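Coenzyme f420-dependent n5,n10-methylenetetrahydromethanopterin reductase (Methanopyrus kandleri, PDB 1EZW) catalyses the reversible, coenzyme F420-dependent reduction of methylene-tetrahydromethanopterin to methyl-tetrahydromethanopterin, a step of methanogenesis from carbon dioxide. Local coordinates at residues I247-A250 and F251-G255; D305-V308 and D309-E313. All coordinates share one frame; numbering follows the deposited sequence.

Both contacts are short runs, a little over two turns, of alpha-helix in the C-terminal half of a TIM-barrel chain of the luciferase-like family. Contact 1 comes first, at the C-terminal end of helix 238-254; contact 2 follows inside helix 304-316, which leads from strand 300-302 to barrel strand 321-324. Their centres lie about 22 Å apart and their nearest atoms about 11 Å, so they do not touch. The hydroxyl of T306 is hydrogen-bonded to E238, the first residue of helix 238-254, tying the two helices together. Contact 1 packs on three short helices between them. Both are intrachain packing of helices outside the barrel strands; no other subunit of the tetramer touches either.

Contact 1. Residues I247-A250 and F251-G255; sequences IVVA and FIVMG
Three pairs of apolar side chains four residues apart meet along this stretch of helix. I247 and F251 run side by side and point the same way, CD1 of I247 lying 3.8 Å from CE1 of F251. With I247 CG1 opposite the backbone N (chi1 -180°) and chi2 near +60°, CD1 reaches the ring. V248 CG1 comes to 4.0 Å from I252 CD1, and V249 CG1 to 3.8 Å from V253 CG2, both pairs with their side chains slanting across each other.

The stretch is the last two turns or so of helix 238-254, in the TIM-barrel fold of the luciferase-like family. G255 is the first residue to leave helical torsions. V249 and V253 are buried and rest on M294, while V253 and the less enclosed I252 touch F298, both of helix 292-298; I247 and F251 share F283 of helix 283-289.

Four backbone hydrogen bonds of the i to i+4 kind run beneath these pairs. The bond from V253 N to V249 O is the shortest at 2.7 Å and nearly straight, with 171° at the hydrogen. F251 N reaches I247 O over a longer 3.3 Å, tilted out of the carbonyl plane. The same I247 O lies in the plane of the F251 ring, at its edge, 3.5 Å from CD1. M254 N bonds to A250 O, and beyond it G255 N closes on F251 O at 3.1 Å.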
ATOM      1  N   ILE A 247     -25.230  -9.668  22.618  1.00 38.28           N
ATOM      2  CA  ILE A 247     -25.904  -8.828  21.643  1.00 39.31           C
ATOM      3  C   ILE A 247     -26.020  -9.550  20.310  1.00 38.70           C
ATOM      4  O   ILE A 247     -27.067  -9.523  19.674  1.00 39.43           O
ATOM      5  CB  ILE A 247     -25.176  -7.480  21.422  1.00 40.88           C
ATOM      6  CG1 ILE A 247     -25.940  -6.638  20.394  1.00 42.47           C
ATOM      7  CG2 ILE A 247     -23.753  -7.723  20.914  1.00 41.37           C
ATOM      8  CD1 ILE A 247     -27.388  -6.344  20.754  1.00 43.57           C
ATOM      9  N   VAL A 248     -24.953 -10.224  19.885  1.00 37.76           N
ATOM     10  CA  VAL A 248     -25.013 -10.914  18.604  1.00 36.48           C
ATOM     11  C   VAL A 248     -25.988 -12.099  18.645  1.00 36.48           C
ATOM     12  O   VAL A 248     -26.774 -12.280  17.727  1.00 37.37           O
ATOM     13  CB  VAL A 248     -23.606 -11.383  18.140  1.00 36.37           C
ATOM     14  CG1 VAL A 248     -23.718 -12.109  16.804  1.00 35.14           C
ATOM     15  CG2 VAL A 248     -22.656 -10.162  17.987  1.00 35.73           C
ATOM     16  N   VAL A 249     -25.949 -12.900  19.704  1.00 36.99           N
ATOM     17  CA  VAL A 249     -26.865 -14.036  19.800  1.00 36.42           C
ATOM     18  C   VAL A 249     -28.316 -13.530  19.852  1.00 37.74           C
ATOM     19  O   VAL A 249     -29.206 -14.116  19.225  1.00 37.66           O
ATOM     20  CB  VAL A 249     -26.552 -14.909  21.036  1.00 35.64           C
ATOM     21  CG1 VAL A 249     -27.694 -15.876  21.300  1.00 33.67           C
ATOM     22  CG2 VAL A 249     -25.260 -15.707  20.774  1.00 33.06           C
ATOM     23  N   ALA A 250     -28.545 -12.436  20.572  1.00 39.67           N
ATOM     24  CA  ALA A 250     -29.892 -11.874  20.655  1.00 41.72           C
ATOM     25  C   ALA A 250     -30.454 -11.661  19.251  1.00 42.77           C
ATOM     26  O   ALA A 250     -31.590 -12.042  18.975  1.00 44.18           O
ATOM     27  CB  ALA A 250     -29.874 -10.565  21.428  1.00 41.45           C
ATOM     28  N   PHE A 251     -29.660 -11.068  18.357  1.00 44.23           N
ATOM     29  CA  PHE A 251     -30.105 -10.858  16.980  1.00 44.24           C
ATOM     30  C   PHE A 251     -30.274 -12.162  16.229  1.00 44.15           C
ATOM     31  O   PHE A 251     -31.145 -12.285  15.360  1.00 44.66           O
ATOM     32  CB  PHE A 251     -29.132  -9.973  16.195  1.00 46.07           C
ATOM     33  CG  PHE A 251     -29.421  -8.499  16.305  1.00 47.80           C
ATOM     34  CD1 PHE A 251     -29.122  -7.792  17.471  1.00 48.20           C
ATOM     35  CD2 PHE A 251     -30.031  -7.826  15.248  1.00 48.13           C
ATOM     36  CE1 PHE A 251     -29.430  -6.434  17.582  1.00 49.67           C
ATOM     37  CE2 PHE A 251     -30.344  -6.471  15.347  1.00 48.63           C
ATOM     38  CZ  PHE A 251     -30.043  -5.775  16.521  1.00 48.75           C
ATOM     39  N   ILE A 252     -29.426 -13.139  16.534  1.00 43.48           N
ATOM     40  CA  ILE A 252     -29.540 -14.428  15.862  1.00 42.86           C
ATOM     41  C   ILE A 252     -30.853 -15.096  16.290  1.00 42.91           C
ATOM     42  O   ILE A 252     -31.588 -15.617  15.455  1.00 43.08           O
ATOM     43  CB  ILE A 252     -28.349 -15.348  16.211  1.00 42.92           C
ATOM     44  CG1 ILE A 252     -27.045 -14.702  15.713  1.00 42.25           C
ATOM     45  CG2 ILE A 252     -28.573 -16.744  15.608  1.00 41.23           C
ATOM     46  CD1 ILE A 252     -25.783 -15.479  16.028  1.00 41.00           C
ATOM     47  N   VAL A 253     -31.128 -15.076  17.592  1.00 43.09           N
ATOM     48  CA  VAL A 253     -32.349 -15.665  18.124  1.00 44.63           C
ATOM     49  C   VAL A 253     -33.536 -15.022  17.433  1.00 45.91           C
ATOM     50  O   VAL A 253     -34.458 -15.708  17.002  1.00 45.93           O
ATOM     51  CB  VAL A 253     -32.488 -15.439  19.651  1.00 44.46           C
ATOM     52  CG1 VAL A 253     -33.863 -15.914  20.126  1.00 44.02           C
ATOM     53  CG2 VAL A 253     -31.403 -16.206  20.393  1.00 43.36           C
ATOM     54  N   MET A 254     -33.505 -13.700  17.323  1.00 47.43           N
ATOM     55  CA  MET A 254     -34.599 -12.982  16.675  1.00 49.89           C
ATOM     56  C   MET A 254     -34.876 -13.412  15.242  1.00 49.98           C
ATOM     57  O   MET A 254     -36.038 -13.589  14.864  1.00 50.32           O
ATOM     58  CB  MET A 254     -34.338 -11.484  16.665  1.00 51.62           C
ATOM     59  CG  MET A 254     -35.414 -10.715  15.928  1.00 54.09           C
ATOM     60  SD  MET A 254     -34.937  -9.018  15.678  1.00 58.36           S
ATOM     61  CE  MET A 254     -33.492  -9.242  14.615  1.00 56.76           C
ATOM     62  N   GLY A 255     -33.817 -13.570  14.446  1.00 50.29           N
ATOM     63  CA  GLY A 255     -33.983 -13.948  13.051  1.00 49.86           C
ATOM     64  C   GLY A 255     -33.985 -15.431  12.727  1.00 50.20           C
ATOM     65  O   GLY A 255     -33.879 -15.806  11.564  1.00 50.60           O
TER

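Contact 2. Residues D305-V308 and D309-E313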
ATOM      1  N   ASP A 305      -9.931 -23.821  25.942  1.00 27.09           N
ATOM      2  CA  ASP A 305     -10.302 -25.221  26.085  1.00 28.35           C
ATOM      3  C   ASP A 305     -11.709 -25.540  25.611  1.00 25.31           C
ATOM      4  O   ASP A 305     -11.921 -26.531  24.914  1.00 27.50           O
ATOM      5  CB  ASP A 305     -10.131 -25.657  27.529  1.00 32.42           C
ATOM      6  CG  ASP A 305      -9.008 -26.600  27.659  1.00 39.10           C
ATOM      7  OD1 ASP A 305      -7.853 -26.151  27.448  1.00 41.54           O
ATOM      8  OD2 ASP A 305      -9.286 -27.799  27.914  1.00 43.75           O
ATOM      9  N   THR A 306     -12.646 -24.695  25.986  1.00 23.44           N
ATOM     10  CA  THR A 306     -14.041 -24.825  25.605  1.00 23.95           C
ATOM     11  C   THR A 306     -14.186 -24.691  24.101  1.00 24.58           C
ATOM     12  O   THR A 306     -14.909 -25.454  23.454  1.00 23.70           O
ATOM     13  CB  THR A 306     -14.857 -23.751  26.295  1.00 24.23           C
ATOM     14  OG1 THR A 306     -14.782 -23.976  27.710  1.00 26.16           O
ATOM     15  CG2 THR A 306     -16.314 -23.794  25.890  1.00 24.30           C
ATOM     16  N   VAL A 307     -13.498 -23.696  23.552  1.00 23.88           N
ATOM     17  CA  VAL A 307     -13.569 -23.481  22.107  1.00 24.32           C
ATOM     18  C   VAL A 307     -13.026 -24.655  21.326  1.00 23.27           C
ATOM     19  O   VAL A 307     -13.620 -25.054  20.320  1.00 24.19           O
ATOM     20  CB  VAL A 307     -12.809 -22.169  21.710  1.00 24.66           C
ATOM     21  CG1 VAL A 307     -12.608 -22.087  20.188  1.00 25.35           C
ATOM     22  CG2 VAL A 307     -13.615 -21.011  22.187  1.00 23.12           C
ATOM     23  N   VAL A 308     -11.894 -25.193  21.763  1.00 22.81           N
ATOM     24  CA  VAL A 308     -11.315 -26.322  21.084  1.00 22.63           C
ATOM     25  C   VAL A 308     -12.307 -27.492  21.120  1.00 25.46           C
ATOM     26  O   VAL A 308     -12.513 -28.159  20.111  1.00 24.77           O
ATOM     27  CB  VAL A 308      -9.957 -26.720  21.726  1.00 24.61           C
ATOM     28  CG1 VAL A 308      -9.520 -28.113  21.264  1.00 24.42           C
ATOM     29  CG2 VAL A 308      -8.885 -25.689  21.284  1.00 24.33           C
ATOM     30  N   ASP A 309     -12.916 -27.732  22.284  1.00 26.03           N
ATOM     31  CA  ASP A 309     -13.898 -28.826  22.401  1.00 26.81           C
ATOM     32  C   ASP A 309     -15.072 -28.652  21.440  1.00 26.97           C
ATOM     33  O   ASP A 309     -15.528 -29.628  20.816  1.00 26.54           O
ATOM     34  CB  ASP A 309     -14.433 -28.902  23.826  1.00 29.12           C
ATOM     35  CG  ASP A 309     -13.426 -29.476  24.807  1.00 32.61           C
ATOM     36  OD1 ASP A 309     -13.649 -29.300  26.024  1.00 34.95           O
ATOM     37  OD2 ASP A 309     -12.435 -30.117  24.376  1.00 37.17           O
ATOM     38  N   LYS A 310     -15.573 -27.423  21.330  1.00 24.66           N
ATOM     39  CA  LYS A 310     -16.676 -27.132  20.429  1.00 25.28           C
ATOM     40  C   LYS A 310     -16.275 -27.307  18.968  1.00 23.22           C
ATOM     41  O   LYS A 310     -17.027 -27.870  18.176  1.00 23.36           O
ATOM     42  CB  LYS A 310     -17.225 -25.730  20.695  1.00 24.83           C
ATOM     43  CG  LYS A 310     -17.950 -25.647  22.043  1.00 24.43           C
ATOM     44  CD  LYS A 310     -18.364 -24.215  22.373  1.00 24.30           C
ATOM     45  CE  LYS A 310     -19.105 -24.111  23.712  1.00 24.52           C
ATOM     46  NZ  LYS A 310     -20.477 -24.684  23.584  1.00 25.74           N
ATOM     47  N   ILE A 311     -15.083 -26.860  18.598  1.00 22.76           N
ATOM     48  CA  ILE A 311     -14.662 -27.063  17.211  1.00 21.80           C
ATOM     49  C   ILE A 311     -14.518 -28.561  16.911  1.00 24.78           C
ATOM     50  O   ILE A 311     -14.885 -29.018  15.833  1.00 23.17           O
ATOM     51  CB  ILE A 311     -13.353 -26.313  16.932  1.00 21.62           C
ATOM     52  CG1 ILE A 311     -13.633 -24.811  17.020  1.00 22.08           C
ATOM     53  CG2 ILE A 311     -12.801 -26.710  15.561  1.00 20.87           C
ATOM     54  CD1 ILE A 311     -12.361 -23.952  16.998  1.00 21.85           C
ATOM     55  N   GLU A 312     -13.983 -29.343  17.847  1.00 24.97           N
ATOM     56  CA  GLU A 312     -13.883 -30.772  17.576  1.00 26.26           C
ATOM     57  C   GLU A 312     -15.256 -31.354  17.186  1.00 25.27           C
ATOM     58  O   GLU A 312     -15.344 -32.145  16.243  1.00 25.72           O
ATOM     59  CB  GLU A 312     -13.327 -31.521  18.808  1.00 28.51           C
ATOM     60  CG  GLU A 312     -11.932 -31.080  19.200  1.00 34.46           C
ATOM     61  CD  GLU A 312     -11.421 -31.766  20.453  1.00 38.68           C
ATOM     62  OE1 GLU A 312     -12.265 -32.115  21.313  1.00 40.94           O
ATOM     63  OE2 GLU A 312     -10.181 -31.926  20.579  1.00 41.47           O
ATOM     64  N   GLU A 313     -16.318 -30.953  17.883  1.00 24.76           N
ATOM     65  CA  GLU A 313     -17.650 -31.472  17.577  1.00 25.64           C
ATOM     66  C   GLU A 313     -18.161 -30.968  16.219  1.00 26.15           C
ATOM     67  O   GLU A 313     -18.856 -31.679  15.512  1.00 24.67           O
ATOM     68  CB  GLU A 313     -18.646 -31.108  18.673  1.00 27.01           C
ATOM     69  CG  GLU A 313     -18.301 -31.733  20.020  1.00 29.32           C
ATOM     70  CD  GLU A 313     -18.156 -33.240  19.922  1.00 32.07           C
ATOM     71  OE1 GLU A 313     -19.130 -33.893  19.491  1.00 32.26           O
ATOM     72  OE2 GLU A 313     -17.068 -33.754  20.258  1.00 34.26           O
TER
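D309, K310, I311 and E312 each donate their backbone N-H to the carbonyl oxygen four residues back, on D305, T306, V307 and V308; I311 N stands 2.9 Å from V307 O, and the other three bonds are similar in length and straightness. This is regular alpha-helix, within helix 304-316, which precedes strand 321-324 of the TIM barrel. Its buried stripe is V307 and I311, which lie side by side and point the same way, V307 CG1 being 3.7 Å from I311 CD1. V307 also rests on F232 and I234 of strand 232-234 and on I300, while I311 packs against V343 and F347 near the C-terminus.

T306 is divided between two roles. With OG1 anti to its carbonyl carbon (chi1 -64°), the hydroxyl is hydrogen-bonded to E238 and D303, and the methyl CG2 is left to meet the aliphatic chain of K310, 3.6 Å from CE. K310 runs extended alongside T306 as far as CE and bends at its last torsion. On the solvent-exposed side, D305 and D309 bring like charges near each other without contact, D305 OD2 standing 5.0 Å from D309 OD1, and probably repel mildly. E312 and V308 meet at an angle, the extended glutamate chain leaving OE2 at 3.9 Å from V308 CG1.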